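Local atomic coordinates of hypothetical oxidoreductase (Sinorhizobium meliloti, PDB entry 3RH7), a protein that binds flavin mononucleotide in a split-barrel domain and probably works as an NADPH-dependent flavin reductase. Residues V32-A37 with P119-V124; P60-C65 with G80-N85; L66-R71 with D140-I145. All blocks are in the same frame, centred on the assembly; numbering follows the deposited sequence.

Contact 1 of 3, residues V32-A37 with P119-V124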
loop_
_atom_site.group_PDB
_atom_site.type_symbol
_atom_site.label_atom_id
_atom_site.label_comp_id
_atom_site.label_asym_id
_atom_site.label_seq_id
_atom_site.Cartn_x
_atom_site.Cartn_y
_atom_site.Cartn_z
ATOM N N VAL A 32 3.862 1.960 6.515
ATOM C CA VAL A 32 4.557 3.026 7.249
ATOM C C VAL A 32 5.383 2.391 8.372
ATOM O O VAL A 32 4.858 1.551 9.139
ATOM C CB VAL A 32 3.588 4.111 7.805
ATOM C CG1 VAL A 32 4.363 5.223 8.497
ATOM C CG2 VAL A 32 2.667 4.682 6.720
ATOM N N THR A 33 6.676 2.769 8.449
ATOM C CA THR A 33 7.558 2.294 9.516
ATOM C C THR A 33 8.040 3.468 10.352
ATOM O O THR A 33 7.905 4.620 9.931
ATOM C CB THR A 33 8.800 1.492 9.031
ATOM O OG1 THR A 33 9.860 2.388 8.694
ATOM C CG2 THR A 33 8.516 0.472 7.927
ATOM N N VAL A 34 8.599 3.160 11.536
ATOM C CA VAL A 34 9.293 4.087 12.414
ATOM C C VAL A 34 10.611 3.391 12.770
ATOM O O VAL A 34 10.629 2.343 13.443
ATOM C CB VAL A 34 8.535 4.635 13.652
ATOM C CG1 VAL A 34 9.448 5.527 14.480
ATOM C CG2 VAL A 34 7.290 5.409 13.245
ATOM N N VAL A 35 11.703 3.931 12.201
ATOM C CA VAL A 35 13.067 3.471 12.437
ATOM C C VAL A 35 13.496 3.998 13.796
ATOM O O VAL A 35 13.395 5.196 14.070
ATOM C CB VAL A 35 14.042 3.898 11.333
ATOM C CG1 VAL A 35 15.299 3.039 11.351
ATOM C CG2 VAL A 35 13.375 3.853 9.971
ATOM N N THR A 36 13.927 3.095 14.663
ATOM C CA THR A 36 14.362 3.474 15.993
ATOM C C THR A 36 15.766 2.954 16.294
ATOM O O THR A 36 16.213 1.972 15.703
ATOM C CB THR A 36 13.371 2.961 17.028
ATOM O OG1 THR A 36 13.351 1.539 16.993
ATOM C CG2 THR A 36 11.979 3.532 16.860
ATOM N N ALA A 37 16.442 3.621 17.241
ATOM C CA ALA A 37 17.780 3.309 17.747
ATOM C C ALA A 37 18.052 4.121 19.017
ATOM O O ALA A 37 17.185 4.882 19.460
ATOM C CB ALA A 37 18.833 3.600 16.688
ATOM N N PRO A 119 14.403 0.473 20.536
ATOM C CA PRO A 119 13.014 0.768 20.904
ATOM C C PRO A 119 12.000 0.044 20.016
ATOM O O PRO A 119 11.910 0.337 18.831
ATOM C CB PRO A 119 12.920 2.295 20.766
ATOM C CG PRO A 119 14.312 2.775 20.720
ATOM C CD PRO A 119 15.072 1.685 20.038
ATOM N N ILE A 120 11.289 -0.953 20.601
ATOM C CA ILE A 120 10.219 -1.760 19.988
ATOM C C ILE A 120 8.863 -1.205 20.433
ATOM O O ILE A 120 8.577 -1.216 21.632
ATOM C CB ILE A 120 10.350 -3.251 20.397
ATOM C CG1 ILE A 120 11.740 -3.871 20.090
ATOM C CG2 ILE A 120 9.173 -4.087 19.877
ATOM C CD1 ILE A 120 12.083 -3.951 18.724
ATOM N N PHE A 121 8.018 -0.758 19.493
ATOM C CA PHE A 121 6.702 -0.205 19.832
ATOM C C PHE A 121 5.651 -1.282 20.003
ATOM O O PHE A 121 5.711 -2.333 19.363
ATOM C CB PHE A 121 6.221 0.797 18.775
ATOM C CG PHE A 121 7.062 2.011 18.479
ATOM C CD1 PHE A 121 8.118 2.366 19.306
ATOM C CD2 PHE A 121 6.785 2.815 17.385
ATOM C CE1 PHE A 121 8.897 3.482 19.025
ATOM C CE2 PHE A 121 7.566 3.931 17.101
ATOM C CZ PHE A 121 8.618 4.261 17.921
ATOM N N SER A 122 4.676 -1.006 20.848
ATOM C CA SER A 122 3.608 -1.970 21.074
ATOM C C SER A 122 2.464 -1.758 20.078
ATOM O O SER A 122 2.366 -0.711 19.430
ATOM C CB SER A 122 3.112 -1.911 22.517
ATOM O OG SER A 122 2.693 -0.597 22.827
ATOM N N ASP A 123 1.646 -2.805 19.905
ATOM C CA ASP A 123 0.497 -2.839 18.995
ATOM C C ASP A 123 0.915 -2.581 17.513
ATOM O O ASP A 123 0.087 -2.136 16.713
ATOM C CB ASP A 123 -0.625 -1.865 19.451
ATOM C CG ASP A 123 -0.878 -1.828 20.963
ATOM O OD1 ASP A 123 -1.096 -2.913 21.560
ATOM O OD2 ASP A 123 -0.849 -0.711 21.549
ATOM N N VAL A 124 2.175 -2.908 17.135
ATOM C CA VAL A 124 2.647 -2.699 15.764
ATOM C C VAL A 124 2.204 -3.865 14.905
ATOM O O VAL A 124 1.833 -4.904 15.439
ATOM C CB VAL A 124 4.169 -2.441 15.657
ATOM C CG1 VAL A 124 4.564 -1.189 16.411
ATOM C CG2 VAL A 124 5.006 -3.633 16.106
#
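Thr36 and Pro119 bring strands 33-37 and 119-121 together, their axes 6.9 Å apart at the closest and running at 145°, roughly antiparallel; the two belong to different sheets, and the link runs through side chains and one backbone carbonyl, Pro119 O. The CA atoms of Thr36 and Pro119 lie 5.8 Å apart, while those of Val34 and Phe121 have spread to 9.0 Å, and the ring of Phe121 occupies the widening gap. The hydroxyl OG1 of Thr36 donates to Pro119 O at 2.6 Å, in the plane of that carbonyl and on a lone pair (C=O...OG1 angle 138°). Its first torsion (chi1 63°) sets OG1 between the backbone N and the carbonyl carbon, facing Pro119, and leaves CG2 for Phe121, whose CZ it meets at 3.6 Å. The proline ring slides past the threonine in the opposite direction, with CB and CG against Thr36 CB and CD beside the backbone N of Ala37. Two residues earlier on the same face of the strand, Val34 crosses Phe121 at about a right angle, its CG1 3.6 Å from CE2; both methyl contacts reach the ring obliquely. A valine in place of Thr36 would probably leave Pro119 O without its hydroxyl donor and the link between the two strands without its polar tie. Asn85 ND2 also bonds Pro119 O and, with the bond from Phe121 N to Asn85 OD1, ties segment 119-124 to strand 81-86, a neighbour of strand 30-38 in the FMN-binding split barrel. Val94 of helix 92-97 packs on both Val34 and Phe121, the flavin-binding residue Phe98 also touches both, and Thr48 of strand 44-56 lies against Val34.

Contact 2 of 3, residues P60-C65 with G80-N85. With FMN (flavin mononucleotide), chain G.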
loop_
_atom_site.group_PDB
_atom_site.type_symbol
_atom_site.label_atom_id
_atom_site.label_comp_id
_atom_site.label_asym_id
_atom_site.label_seq_id
_atom_site.Cartn_x
_atom_site.Cartn_y
_atom_site.Cartn_z
ATOM N N PRO A 60 18.945 -12.917 6.457
ATOM C CA PRO A 60 17.822 -11.976 6.596
ATOM C C PRO A 60 18.274 -10.534 6.416
ATOM O O PRO A 60 18.938 -9.999 7.294
ATOM C CB PRO A 60 17.323 -12.229 8.020
ATOM C CG PRO A 60 17.933 -13.480 8.441
ATOM C CD PRO A 60 19.222 -13.582 7.741
ATOM N N LEU A 61 17.957 -9.923 5.258
ATOM C CA LEU A 61 18.369 -8.549 4.962
ATOM C C LEU A 61 17.205 -7.637 4.680
ATOM O O LEU A 61 16.217 -8.012 4.040
ATOM C CB LEU A 61 19.382 -8.488 3.828
ATOM C CG LEU A 61 20.737 -9.078 4.180
ATOM C CD1 LEU A 61 21.589 -9.250 2.950
ATOM C CD2 LEU A 61 21.433 -8.254 5.252
ATOM N N LEU A 62 17.352 -6.412 5.165
ATOM C CA LEU A 62 16.352 -5.356 5.170
ATOM C C LEU A 62 17.013 -4.013 4.782
ATOM O O LEU A 62 18.233 -3.850 4.925
ATOM C CB LEU A 62 15.857 -5.384 6.604
ATOM C CG LEU A 62 14.820 -4.497 7.090
ATOM C CD1 LEU A 62 13.947 -5.271 8.063
ATOM C CD2 LEU A 62 15.474 -3.301 7.769
ATOM N N LEU A 63 16.204 -3.063 4.279
ATOM C CA LEU A 63 16.671 -1.772 3.753
ATOM C C LEU A 63 15.780 -0.620 4.197
ATOM O O LEU A 63 14.567 -0.790 4.298
ATOM C CB LEU A 63 16.586 -1.907 2.227
ATOM C CG LEU A 63 17.184 -0.877 1.328
ATOM C CD1 LEU A 63 17.816 -1.554 0.171
ATOM C CD2 LEU A 63 16.130 0.061 0.811
ATOM N N VAL A 64 16.365 0.565 4.388
ATOM C CA VAL A 64 15.611 1.774 4.739
ATOM C C VAL A 64 16.465 2.976 4.337
ATOM O O VAL A 64 17.699 2.885 4.372
ATOM C CB VAL A 64 15.106 1.821 6.212
ATOM C CG1 VAL A 64 16.204 2.183 7.201
ATOM C CG2 VAL A 64 13.912 2.750 6.359
ATOM N N CYS A 65 15.828 4.070 3.895
ATOM C CA CYS A 65 16.611 5.221 3.445
ATOM C C CYS A 65 16.425 6.419 4.366
ATOM O O CYS A 65 15.294 6.747 4.738
ATOM C CB CYS A 65 16.283 5.574 1.998
ATOM S SG CYS A 65 16.305 4.150 0.874
ATOM N N GLY A 80 24.989 1.190 15.829
ATOM C CA GLY A 80 25.347 -0.114 15.283
ATOM C C GLY A 80 24.154 -0.999 15.041
ATOM O O GLY A 80 24.156 -1.829 14.129
ATOM N N ARG A 81 23.139 -0.821 15.882
ATOM C CA ARG A 81 21.898 -1.573 15.860
ATOM C C ARG A 81 20.729 -0.626 15.712
ATOM O O ARG A 81 20.759 0.499 16.226
ATOM C CB ARG A 81 21.766 -2.414 17.146
ATOM C CG ARG A 81 22.838 -3.490 17.237
ATOM C CD ARG A 81 22.735 -4.350 18.472
ATOM N NE ARG A 81 23.540 -5.570 18.345
ATOM C CZ ARG A 81 23.121 -6.690 17.758
ATOM N NH1 ARG A 81 21.903 -6.759 17.230
ATOM N NH2 ARG A 81 23.923 -7.747 17.685
ATOM N N PHE A 82 19.703 -1.068 14.993
ATOM C CA PHE A 82 18.476 -0.298 14.824
ATOM C C PHE A 82 17.256 -1.241 14.752
ATOM O O PHE A 82 17.430 -2.449 14.675
ATOM C CB PHE A 82 18.565 0.618 13.612
ATOM C CG PHE A 82 18.568 -0.062 12.273
ATOM C CD1 PHE A 82 19.749 -0.543 11.724
ATOM C CD2 PHE A 82 17.399 -0.184 11.536
ATOM C CE1 PHE A 82 19.755 -1.166 10.476
ATOM C CE2 PHE A 82 17.401 -0.820 10.297
ATOM C CZ PHE A 82 18.581 -1.290 9.767
ATOM N N ALA A 83 16.040 -0.695 14.813
ATOM C CA ALA A 83 14.827 -1.490 14.721
ATOM C C ALA A 83 13.834 -0.856 13.772
ATOM O O ALA A 83 13.741 0.367 13.691
ATOM C CB ALA A 83 14.196 -1.682 16.091
ATOM N N ILE A 84 13.085 -1.688 13.058
ATOM C CA ILE A 84 12.065 -1.199 12.139
ATOM C C ILE A 84 10.682 -1.522 12.713
ATOM O O ILE A 84 10.349 -2.699 12.860
ATOM C CB ILE A 84 12.287 -1.795 10.728
ATOM C CG1 ILE A 84 13.528 -1.183 10.048
ATOM C CG2 ILE A 84 11.035 -1.702 9.858
ATOM C CD1 ILE A 84 13.412 0.205 9.519
ATOM N N ASN A 85 9.884 -0.486 13.056
ATOM C CA ASN A 85 8.528 -0.729 13.574
ATOM C C ASN A 85 7.488 -0.462 12.469
ATOM O O ASN A 85 7.260 0.712 12.121
ATOM C CB ASN A 85 8.234 0.132 14.814
ATOM C CG ASN A 85 8.975 -0.268 16.051
ATOM O OD1 ASN A 85 8.531 -1.131 16.798
ATOM N ND2 ASN A 85 10.071 0.404 16.340
HETATM N N1 FMN G . 12.510 10.713 6.120
HETATM C C2 FMN G . 13.629 10.020 5.685
HETATM O O2 FMN G . 14.764 10.468 5.925
HETATM N N3 FMN G . 13.452 8.793 5.053
HETATM C C4 FMN G . 12.225 8.185 4.728
HETATM O O4 FMN G . 12.089 7.089 4.174
HETATM C C4A FMN G . 10.997 8.996 5.150
HETATM N N5 FMN G . 9.789 8.518 4.901
HETATM C C5A FMN G . 8.660 9.218 5.392
HETATM C C6 FMN G . 7.380 8.627 5.110
HETATM C C7 FMN G . 6.166 9.196 5.592
HETATM C C7M FMN G . 4.851 8.539 5.289
HETATM C C8 FMN G . 6.251 10.388 6.350
HETATM C C8M FMN G . 5.015 11.010 6.862
HETATM C C9 FMN G . 7.520 11.020 6.631
HETATM C C9A FMN G . 8.770 10.476 6.159
HETATM N N10 FMN G . 10.090 11.044 6.424
HETATM C C10 FMN G . 11.238 10.323 5.933
HETATM C "C1'" FMN G . 10.232 12.334 7.208
HETATM C "C2'" FMN G . 10.976 12.108 8.597
HETATM O "O2'" FMN G . 10.348 11.219 9.523
HETATM C "C3'" FMN G . 11.469 13.304 9.458
HETATM O "O3'" FMN G . 10.830 14.561 9.172
HETATM C "C4'" FMN G . 13.016 13.381 9.664
HETATM O "O4'" FMN G . 13.867 12.887 8.568
HETATM C "C5'" FMN G . 13.356 12.710 10.975
HETATM O "O5'" FMN G . 13.389 13.794 11.888
HETATM P P FMN G . 14.865 14.381 12.316
HETATM O O1P FMN G . 15.656 12.996 12.372
HETATM O O2P FMN G . 14.728 15.112 13.703
HETATM O O3P FMN G . 15.358 15.484 11.348
#
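Leu62 and Val64 on one strand meet Phe82 and Ile84 on the other entirely through apolar side chains, across strands 61-65 and 81-85 that cross at 84° with their axes 9.5 Å apart. Among the aliphatic contacts, Leu62 CD2 lies 3.7 Å from Ile84 CG1, the two side chains sliding past each other in opposite directions. Val64 and Ile84 instead approach tip to tip: Ile84 CD1 sits about equally far from CB, CG1 and CG2 of the valine, 4.1 Å from CB. With CG1 of Ile84 turned beside its backbone N (chi1 -71°), the side chain offers CG1 to Leu62 and CD1 to Val64. Phe82 supplies the aromatic part. Leu62 CD2 comes obliquely to Phe82 CE2 at 4.0 Å, and Val64 CG1 approaches the same atom from farther off. Val35 of strand 30-38 touches Val64 and Ile84, Phe52 touches Leu62 and Ile84, and Cys130 reaches Leu62 and Phe82, extending this packing inside the barrel. The polar interaction comes from the backbone farther along the strand, where flavin N3 donates to Cys65 O at 2.8 Å with an N-H...O angle of 152°. The chemistry is thus divided along one strand: alternate side chains pack the interior through apolar contacts, and the carbonyl of Cys65 takes the N3-H of the flavin's pyrimidine ring.

Contact 3 of 3, residues L66-R71 with D140-I145. With FMN (flavin mononucleotide), chain G.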
loop_
_atom_site.group_PDB
_atom_site.type_symbol
_atom_site.label_atom_id
_atom_site.label_comp_id
_atom_site.label_asym_id
_atom_site.label_seq_id
_atom_site.Cartn_x
_atom_site.Cartn_y
_atom_site.Cartn_z
ATOM N N LEU A 66 17.550 7.064 4.725
ATOM C CA LEU A 66 17.577 8.220 5.617
ATOM C C LEU A 66 18.142 9.425 4.913
ATOM O O LEU A 66 19.224 9.328 4.325
ATOM C CB LEU A 66 18.413 7.903 6.862
ATOM C CG LEU A 66 18.744 9.064 7.788
ATOM C CD1 LEU A 66 17.519 9.516 8.545
ATOM C CD2 LEU A 66 19.847 8.689 8.742
ATOM N N ALA A 67 17.431 10.567 4.997
ATOM C CA ALA A 67 17.849 11.838 4.376
ATOM C C ALA A 67 19.118 12.383 5.025
ATOM O O ALA A 67 19.268 12.332 6.244
ATOM C CB ALA A 67 16.738 12.867 4.480
ATOM N N LYS A 68 20.035 12.905 4.214
ATOM C CA LYS A 68 21.281 13.484 4.727
ATOM C C LYS A 68 20.971 14.754 5.553
ATOM O O LYS A 68 21.709 15.091 6.481
ATOM C CB LYS A 68 22.248 13.771 3.572
ATOM C CG LYS A 68 22.940 12.507 3.050
ATOM C CD LYS A 68 23.733 12.784 1.797
ATOM C CE LYS A 68 24.645 11.644 1.440
ATOM N NZ LYS A 68 25.187 11.777 0.053
ATOM N N SER A 69 19.819 15.391 5.264
ATOM C CA SER A 69 19.289 16.575 5.937
ATOM C C SER A 69 18.791 16.290 7.359
ATOM O O SER A 69 18.554 17.242 8.103
ATOM C CB SER A 69 18.132 17.159 5.126
ATOM O OG SER A 69 17.031 16.268 5.008
ATOM N N SER A 70 18.577 15.002 7.733
ATOM C CA SER A 70 18.059 14.606 9.043
ATOM C C SER A 70 18.915 15.122 10.183
ATOM O O SER A 70 20.144 15.185 10.074
ATOM C CB SER A 70 17.950 13.092 9.149
ATOM O OG SER A 70 17.214 12.701 10.296
ATOM N N ARG A 71 18.241 15.523 11.278
ATOM C CA ARG A 71 18.871 16.016 12.505
ATOM C C ARG A 71 19.605 14.857 13.182
ATOM O O ARG A 71 20.741 15.014 13.632
ATOM C CB ARG A 71 17.815 16.626 13.436
ATOM N N ASP A 140 20.633 12.559 -1.972
ATOM C CA ASP A 140 20.275 13.366 -0.814
ATOM C C ASP A 140 19.949 12.478 0.404
ATOM O O ASP A 140 19.638 12.989 1.497
ATOM C CB ASP A 140 19.110 14.316 -1.149
ATOM C CG ASP A 140 17.928 13.735 -1.910
ATOM O OD1 ASP A 140 17.421 12.674 -1.502
ATOM O OD2 ASP A 140 17.449 14.398 -2.849
ATOM N N HIS A 141 20.052 11.155 0.209
ATOM C CA HIS A 141 19.787 10.135 1.217
ATOM C C HIS A 141 20.947 9.136 1.331
ATOM O O HIS A 141 21.893 9.174 0.539
ATOM C CB HIS A 141 18.493 9.356 0.857
ATOM C CG HIS A 141 17.205 10.038 1.211
ATOM N ND1 HIS A 141 16.881 11.292 0.713
ATOM C CD2 HIS A 141 16.147 9.562 1.903
ATOM C CE1 HIS A 141 15.673 11.567 1.177
ATOM N NE2 HIS A 141 15.187 10.559 1.892
ATOM N N VAL A 142 20.853 8.236 2.327
ATOM C CA VAL A 142 21.769 7.120 2.541
ATOM C C VAL A 142 20.914 5.871 2.685
ATOM O O VAL A 142 19.818 5.927 3.269
ATOM C CB VAL A 142 22.795 7.275 3.697
ATOM C CG1 VAL A 142 23.767 8.422 3.431
ATOM C CG2 VAL A 142 22.115 7.421 5.061
ATOM N N ILE A 143 21.388 4.763 2.115
ATOM C CA ILE A 143 20.685 3.483 2.170
ATOM C C ILE A 143 21.254 2.702 3.359
ATOM O O ILE A 143 22.438 2.366 3.359
ATOM C CB ILE A 143 20.783 2.701 0.820
ATOM C CG1 ILE A 143 20.206 3.516 -0.357
ATOM C CG2 ILE A 143 20.134 1.326 0.923
ATOM C CD1 ILE A 143 20.621 3.063 -1.674
ATOM N N ILE A 144 20.430 2.457 4.379
ATOM C CA ILE A 144 20.864 1.693 5.535
ATOM C C ILE A 144 20.410 0.228 5.347
ATOM O O ILE A 144 19.215 -0.048 5.128
ATOM C CB ILE A 144 20.359 2.317 6.852
ATOM C CG1 ILE A 144 20.926 3.731 7.020
ATOM C CG2 ILE A 144 20.727 1.440 8.049
ATOM C CD1 ILE A 144 20.103 4.660 7.956
ATOM N N ILE A 145 21.385 -0.698 5.397
ATOM C CA ILE A 145 21.132 -2.128 5.259
ATOM C C ILE A 145 21.331 -2.785 6.622
ATOM O O ILE A 145 22.389 -2.602 7.241
ATOM C CB ILE A 145 21.994 -2.775 4.156
ATOM C CG1 ILE A 145 21.639 -2.154 2.788
ATOM C CG2 ILE A 145 21.800 -4.300 4.156
ATOM C CD1 ILE A 145 22.479 -2.558 1.671
HETATM N N1 FMN G . 12.510 10.713 6.120
HETATM C C2 FMN G . 13.629 10.020 5.685
HETATM O O2 FMN G . 14.764 10.468 5.925
HETATM N N3 FMN G . 13.452 8.793 5.053
HETATM C C4 FMN G . 12.225 8.185 4.728
HETATM O O4 FMN G . 12.089 7.089 4.174
HETATM C C4A FMN G . 10.997 8.996 5.150
HETATM N N5 FMN G . 9.789 8.518 4.901
HETATM C C5A FMN G . 8.660 9.218 5.392
HETATM C C6 FMN G . 7.380 8.627 5.110
HETATM C C7 FMN G . 6.166 9.196 5.592
HETATM C C7M FMN G . 4.851 8.539 5.289
HETATM C C8 FMN G . 6.251 10.388 6.350
HETATM C C8M FMN G . 5.015 11.010 6.862
HETATM C C9 FMN G . 7.520 11.020 6.631
HETATM C C9A FMN G . 8.770 10.476 6.159
HETATM N N10 FMN G . 10.090 11.044 6.424
HETATM C C10 FMN G . 11.238 10.323 5.933
HETATM C "C1'" FMN G . 10.232 12.334 7.208
HETATM C "C2'" FMN G . 10.976 12.108 8.597
HETATM O "O2'" FMN G . 10.348 11.219 9.523
HETATM C "C3'" FMN G . 11.469 13.304 9.458
HETATM O "O3'" FMN G . 10.830 14.561 9.172
HETATM C "C4'" FMN G . 13.016 13.381 9.664
HETATM O "O4'" FMN G . 13.867 12.887 8.568
HETATM C "C5'" FMN G . 13.356 12.710 10.975
HETATM O "O5'" FMN G . 13.389 13.794 11.888
HETATM P P FMN G . 14.865 14.381 12.316
HETATM O O1P FMN G . 15.656 12.996 12.372
HETATM O O2P FMN G . 14.728 15.112 13.703
HETATM O O3P FMN G . 15.358 15.484 11.348
#
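His141 turns its ring beside its backbone N (chi1 -80°, chi2 58°), which lays one face over the backbone of Ala67, and Leu66 has CG swung opposite its backbone N (chi1 170°), which brings CD2 near Ile144 CD1. Ala67 CA stands 3.6 Å from the centre of the imidazole, almost on the ring normal, a CH-pi contact; Ala67 CB leans toward CE1. On the other side of the sheet Leu66 CB meets Ile144 CD1 at 3.8 Å and Val142 CG2 slightly farther away. The backbones pair antiparallel. Leu66 and Val142 form a hydrogen-bonded pair, with Leu66 N to Val142 O at 2.9 Å and the return bond from Val142 N to Leu66 O, while Ala67 and His141 are the adjoining non-hydrogen-bonded pair. The ladder ends with Lys68 N to Asp140 O at 2.7 Å, nearly straight at the hydrogen, as the chain enters a type I turn from Ala67 to Ser70. The extended Lys68 chain runs alongside the Asp140 carbonyl, crosses Val142 and gives NZ to Gly139 O. Asp140 OD1 accepts from His141 ND1 at 2.7 Å, on its anti side and tilted out of the carboxylate plane, and Asn298 OD1 pairs with NE2, so both ring nitrogens are held and the imidazole's rotation is fixed. Asp140 OD2 takes backbone N-H groups of Leu57 and Asp58 of the second subunit, carrying the contact into the dimer. Two backbone amides of segment 66-71 donate to FMN: Ala67 N, in the paired strand, to O2 at 2.8 Å and, beyond the turn, Arg71 N to O3P at 2.9 Å. Main-chain N-H groups thus meet the cofactor at its pyrimidine carbonyl and its phosphate, with the His141 ring against the backbone supplying the first amide.

How the contacts relate
All three contacts belong to the flavin reductase-like domain and are mainly buried, though contact 3 reaches the surface at Lys68 and Ser69. Contacts 2 and 3 share strand 61-67: Leu62 and Val64 of its earlier part point into the barrel, its end pairs with strand 141-153, and Val64 O continues that ladder to Ile144 N. Contact 1 joins contact 2 through neighbouring strands 30-38 and 81-86, with Thr36 O meeting Ala83 N. Contact 2 is apolar between its strands, contact 1 adds one hydroxyl bond to its packing, and contact 3 relies largely on backbone bonds. Contacts 2 and 3 bond FMN directly, whereas contact 1 stands off, the side chain of Val34 about 8 Å from the flavin mononucleotide.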